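Local coordinates for protein carbohydrate kinase, FGGY (PDB 3IFR) that probably phosphorylates D-xylulose, as a bacterial xylulose kinase of the FGGY carbohydrate kinase family, at residues G254-R257 with P258-L262; L368-T371 with R372-W376. All coordinates share one frame; numbering follows the deposited sequence.

Two short-range contacts, each between side chains only a few residues apart, illustrate how a chain passes between loop and regular structure. Contact 1 comes first and leads from helix 245-252 into strand 260-265 of a six-stranded mixed sheet; contact 2 opens helix 372-397, about 110 residues later. Their centres lie 37 Å apart and their nearest atoms about 20 Å. Contact 1 is buried, its second half starting a sheet strand, whereas contact 2 lies at the surface, its centre 34 Å from the chain's centre. The helix begun at contact 2 returns the chain to strand 403-407, which pairs in parallel with strand 260-265, so both belong to the part of the fold built round this sheet, without touching.

Contact 1 of 2, residues G254-R257 with P258-L262; sequences GITR and PGDVL
Asp260 turns its carboxylate back over the loop that precedes it, and a single oxygen, OD2, accepts two consecutive backbone N-H groups. Thr256 N donates over 3.0 Å to Asp260 OD2, which accepts it on its anti lone pair, while Arg257 N reaches the same Asp260 OD2 over 2.7 Å from above the carboxylate plane, 58° out of it. Asp260 has CG anti to its carbonyl carbon (chi1 -72°), which turns the carboxylate toward these amides. The main chain completes the grip: Asp260 N donates to Arg257 O at 2.9 Å, closing a type II beta turn whose third residue, Gly259, has the positive phi this turn favours. Asp260 OD2 also forms a salt bridge with Arg403 NH1 of strand 403-407. An alanine in place of Asp260 would probably leave the amides of Thr256 and Arg257 without their shared acceptor and Arg403 without its salt-bridge mate. Ile255 supplies the apolar half, sliding past Asp260 in the opposite sense, with CG1 3.8 Å from Asp260 CB. Its chain crosses that of Leu262 at about a right angle, Ile255 CD1 pressing on Leu262 CB in a close carbon-carbon approach of 3.3 Å. Gly254 ends helix 245-252 in a Schellman motif, and the turn reverses the chain into strand 260-265. Phe405 of strand 403-407 touches both Ile255 and Leu262; Val261 touches Ile271 and Val273 of strand 269-273, the neighbour on the other side.

Contact 2 of 2, residues L368-T371 with R372-W376; sequences LSHT and RGHLW
Thr371 stands at the N-cap of helix 372-397, and Leu375 N donates to Thr371 O over 3.2 Å, a backbone bond linking the cap residue to the helix. The Thr371 side chain bonds to a ring: Thr371 OG1 and His374 ND1 are 2.8 Å apart in a hydrogen bond whose donor either could be. In Thr371, chi1 of 56° points the hydroxyl toward the first turn, where it meets the imidazole at its edge, near the ring plane. His370 approaches the same imidazole from another direction. Its ring directs an edge at the face of His374 in an offset edge-to-face pair, the planes standing at 86° and the centroids 4.9 Å apart. The closest atoms are His370 CD2 and His374 CD2, at 3.4 Å. On the same face of His374, His370 CA lies 4.2 Å from the ring centroid, as a CH-pi contact. Both rings have polar partners beyond the segments: His374 NE2 bonds to Asp339 OD2, while His370 bonds through ND1 to Ser367 N and through NE2 to Asp339 O. His374 is thus held at both nitrogens, which fixes the rotation of its ring, and the Asp339 carboxylate would be expected to favour a proton on NE2. For His370, the backbone N-H of Ser367 makes ND1 the acceptor, consistent with a ring that carries its proton on NE2 and donates it to Asp339 O.

Contact 1 of 2, residues G254-R257 with P258-L262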
loop_
_atom_site.group_PDB
_atom_site.type_symbol
_atom_site.label_atom_id
_atom_site.label_comp_id
_atom_site.label_asym_id
_atom_site.label_seq_id
_atom_site.Cartn_x
_atom_site.Cartn_y
_atom_site.Cartn_z
ATOM N N GLY A 254 10.623 0.897 -8.920
ATOM C CA GLY A 254 10.778 0.727 -10.352
ATOM C C GLY A 254 9.675 -0.040 -11.043
ATOM O O GLY A 254 9.915 -0.677 -12.054
ATOM N N ILE A 255 8.466 -0.032 -10.502
ATOM C CA ILE A 255 7.348 -0.600 -11.235
ATOM C C ILE A 255 6.731 0.515 -12.090
ATOM O O ILE A 255 5.890 1.338 -11.609
ATOM C CB ILE A 255 6.313 -1.275 -10.289
ATOM C CG1 ILE A 255 6.756 -2.711 -9.964
ATOM C CG2 ILE A 255 4.958 -1.362 -10.945
ATOM C CD1 ILE A 255 7.820 -2.806 -8.931
ATOM N N THR A 256 7.158 0.552 -13.348
ATOM C CA THR A 256 6.802 1.610 -14.287
ATOM C C THR A 256 6.263 1.139 -15.634
ATOM O O THR A 256 5.706 1.934 -16.387
ATOM C CB THR A 256 8.010 2.563 -14.591
ATOM O OG1 THR A 256 8.944 1.886 -15.415
ATOM C CG2 THR A 256 8.714 2.982 -13.336
ATOM N N ARG A 257 6.459 -0.127 -15.981
ATOM C CA ARG A 257 5.995 -0.618 -17.289
ATOM C C ARG A 257 4.947 -1.705 -17.126
ATOM O O ARG A 257 5.038 -2.538 -16.214
ATOM C CB ARG A 257 7.157 -1.199 -18.085
ATOM C CG ARG A 257 8.520 -0.480 -17.955
ATOM C CD ARG A 257 9.663 -1.378 -18.547
ATOM N NE ARG A 257 10.997 -0.761 -18.622
ATOM C CZ ARG A 257 12.134 -1.453 -18.800
ATOM N NH1 ARG A 257 12.098 -2.788 -18.910
ATOM N NH2 ARG A 257 13.312 -0.813 -18.870
ATOM N N PRO A 258 3.962 -1.733 -18.024
ATOM C CA PRO A 258 2.973 -2.818 -17.970
ATOM C C PRO A 258 3.679 -4.154 -17.745
ATOM O O PRO A 258 4.630 -4.479 -18.453
ATOM C CB PRO A 258 2.343 -2.781 -19.361
ATOM C CG PRO A 258 2.569 -1.373 -19.821
ATOM C CD PRO A 258 3.832 -0.901 -19.223
ATOM N N GLY A 259 3.264 -4.912 -16.742
ATOM C CA GLY A 259 3.826 -6.240 -16.558
ATOM C C GLY A 259 4.827 -6.308 -15.425
ATOM O O GLY A 259 5.181 -7.391 -15.005
ATOM N N ASP A 260 5.278 -5.150 -14.951
ATOM C CA ASP A 260 6.147 -5.039 -13.791
ATOM C C ASP A 260 5.386 -5.413 -12.539
ATOM O O ASP A 260 4.279 -4.952 -12.349
ATOM C CB ASP A 260 6.625 -3.592 -13.612
ATOM C CG ASP A 260 7.627 -3.179 -14.661
ATOM O OD1 ASP A 260 8.052 -4.081 -15.400
ATOM O OD2 ASP A 260 8.005 -1.977 -14.730
ATOM N N VAL A 261 6.008 -6.196 -11.660
ATOM C CA VAL A 261 5.366 -6.632 -10.434
ATOM C C VAL A 261 6.280 -6.427 -9.236
ATOM O O VAL A 261 7.436 -6.836 -9.252
ATOM C CB VAL A 261 4.996 -8.135 -10.499
ATOM C CG1 VAL A 261 4.284 -8.561 -9.253
ATOM C CG2 VAL A 261 4.166 -8.450 -11.750
ATOM N N LEU A 262 5.759 -5.807 -8.189
ATOM C CA LEU A 262 6.481 -5.685 -6.942
ATOM C C LEU A 262 5.931 -6.690 -5.945
ATOM O O LEU A 262 4.710 -6.884 -5.804
ATOM C CB LEU A 262 6.386 -4.251 -6.382
ATOM C CG LEU A 262 7.055 -4.145 -5.005
ATOM C CD1 LEU A 262 8.572 -4.296 -5.177
ATOM C CD2 LEU A 262 6.737 -2.872 -4.287
#

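Contact 2 of 2, residues L368-T371 with R372-W376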
loop_
_atom_site.group_PDB
_atom_site.type_symbol
_atom_site.label_atom_id
_atom_site.label_comp_id
_atom_site.label_asym_id
_atom_site.label_seq_id
_atom_site.Cartn_x
_atom_site.Cartn_y
_atom_site.Cartn_z
ATOM N N LEU A 368 6.839 -37.408 12.890
ATOM C CA LEU A 368 7.852 -37.254 13.945
ATOM C C LEU A 368 9.248 -37.024 13.384
ATOM O O LEU A 368 10.175 -36.713 14.129
ATOM C CB LEU A 368 7.860 -38.458 14.859
ATOM C CG LEU A 368 6.528 -38.749 15.551
ATOM C CD1 LEU A 368 6.539 -40.177 16.098
ATOM C CD2 LEU A 368 6.239 -37.731 16.640
ATOM N N SER A 369 9.382 -37.161 12.063
ATOM C CA SER A 369 10.628 -36.829 11.372
ATOM C C SER A 369 10.834 -35.328 11.152
ATOM O O SER A 369 11.966 -34.872 11.089
ATOM C CB SER A 369 10.734 -37.569 10.018
ATOM O OG SER A 369 10.731 -38.979 10.196
ATOM N N HIS A 370 9.772 -34.548 11.012
ATOM C CA HIS A 370 10.008 -33.131 10.775
ATOM C C HIS A 370 10.680 -32.410 11.936
ATOM O O HIS A 370 10.512 -32.778 13.093
ATOM C CB HIS A 370 8.731 -32.462 10.330
ATOM C CG HIS A 370 8.159 -33.111 9.114
ATOM N ND1 HIS A 370 7.239 -34.131 9.195
ATOM C CD2 HIS A 370 8.443 -32.948 7.812
ATOM C CE1 HIS A 370 6.947 -34.542 7.969
ATOM N NE2 HIS A 370 7.661 -33.843 7.113
ATOM N N THR A 371 11.473 -31.405 11.585
ATOM C CA THR A 371 12.352 -30.660 12.492
ATOM C C THR A 371 11.940 -29.220 12.409
ATOM O O THR A 371 11.103 -28.857 11.553
ATOM C CB THR A 371 13.781 -30.698 11.964
ATOM O OG1 THR A 371 13.789 -30.174 10.626
ATOM C CG2 THR A 371 14.293 -32.132 11.905
ATOM N N ARG A 372 12.518 -28.365 13.254
ATOM C CA ARG A 372 12.122 -26.965 13.183
ATOM C C ARG A 372 12.396 -26.342 11.786
ATOM O O ARG A 372 11.660 -25.471 11.321
ATOM C CB ARG A 372 12.707 -26.142 14.332
ATOM C CG ARG A 372 14.195 -26.005 14.292
ATOM C CD ARG A 372 14.713 -25.404 15.606
ATOM N NE ARG A 372 14.628 -26.390 16.666
ATOM C CZ ARG A 372 13.713 -26.384 17.625
ATOM N NH1 ARG A 372 12.792 -25.407 17.693
ATOM N NH2 ARG A 372 13.727 -27.363 18.525
ATOM N N GLY A 373 13.404 -26.854 11.103
ATOM C CA GLY A 373 13.725 -26.435 9.752
ATOM C C GLY A 373 12.616 -26.695 8.749
ATOM O O GLY A 373 12.323 -25.841 7.943
ATOM N N HIS A 374 12.013 -27.882 8.805
ATOM C CA HIS A 374 10.879 -28.210 7.963
ATOM C C HIS A 374 9.714 -27.276 8.242
ATOM O O HIS A 374 9.057 -26.811 7.309
ATOM C CB HIS A 374 10.399 -29.620 8.241
ATOM C CG HIS A 374 11.295 -30.685 7.718
ATOM N ND1 HIS A 374 12.407 -31.115 8.413
ATOM C CD2 HIS A 374 11.217 -31.442 6.607
ATOM C CE1 HIS A 374 12.988 -32.086 7.728
ATOM N NE2 HIS A 374 12.293 -32.308 6.633
ATOM N N LEU A 375 9.433 -27.015 9.518
ATOM C CA LEU A 375 8.312 -26.142 9.846
ATOM C C LEU A 375 8.529 -24.739 9.294
ATOM O O LEU A 375 7.630 -24.154 8.681
ATOM C CB LEU A 375 8.029 -26.063 11.365
ATOM C CG LEU A 375 7.173 -27.141 12.057
ATOM C CD1 LEU A 375 6.240 -26.538 13.115
ATOM C CD2 LEU A 375 6.354 -27.870 11.079
ATOM N N TRP A 376 9.710 -24.192 9.564
ATOM C CA TRP A 376 10.084 -22.886 9.054
ATOM C C TRP A 376 9.993 -22.843 7.518
ATOM O O TRP A 376 9.443 -21.898 6.924
ATOM C CB TRP A 376 11.504 -22.562 9.488
ATOM C CG TRP A 376 11.913 -21.159 9.203
ATOM C CD1 TRP A 376 12.873 -20.762 8.341
ATOM C CD2 TRP A 376 11.378 -19.964 9.795
ATOM N NE1 TRP A 376 12.990 -19.395 8.358
ATOM C CE2 TRP A 376 12.080 -18.878 9.243
ATOM C CE3 TRP A 376 10.366 -19.706 10.730
ATOM C CZ2 TRP A 376 11.796 -17.549 9.578
ATOM C CZ3 TRP A 376 10.091 -18.390 11.071
ATOM C CH2 TRP A 376 10.811 -17.328 10.505
#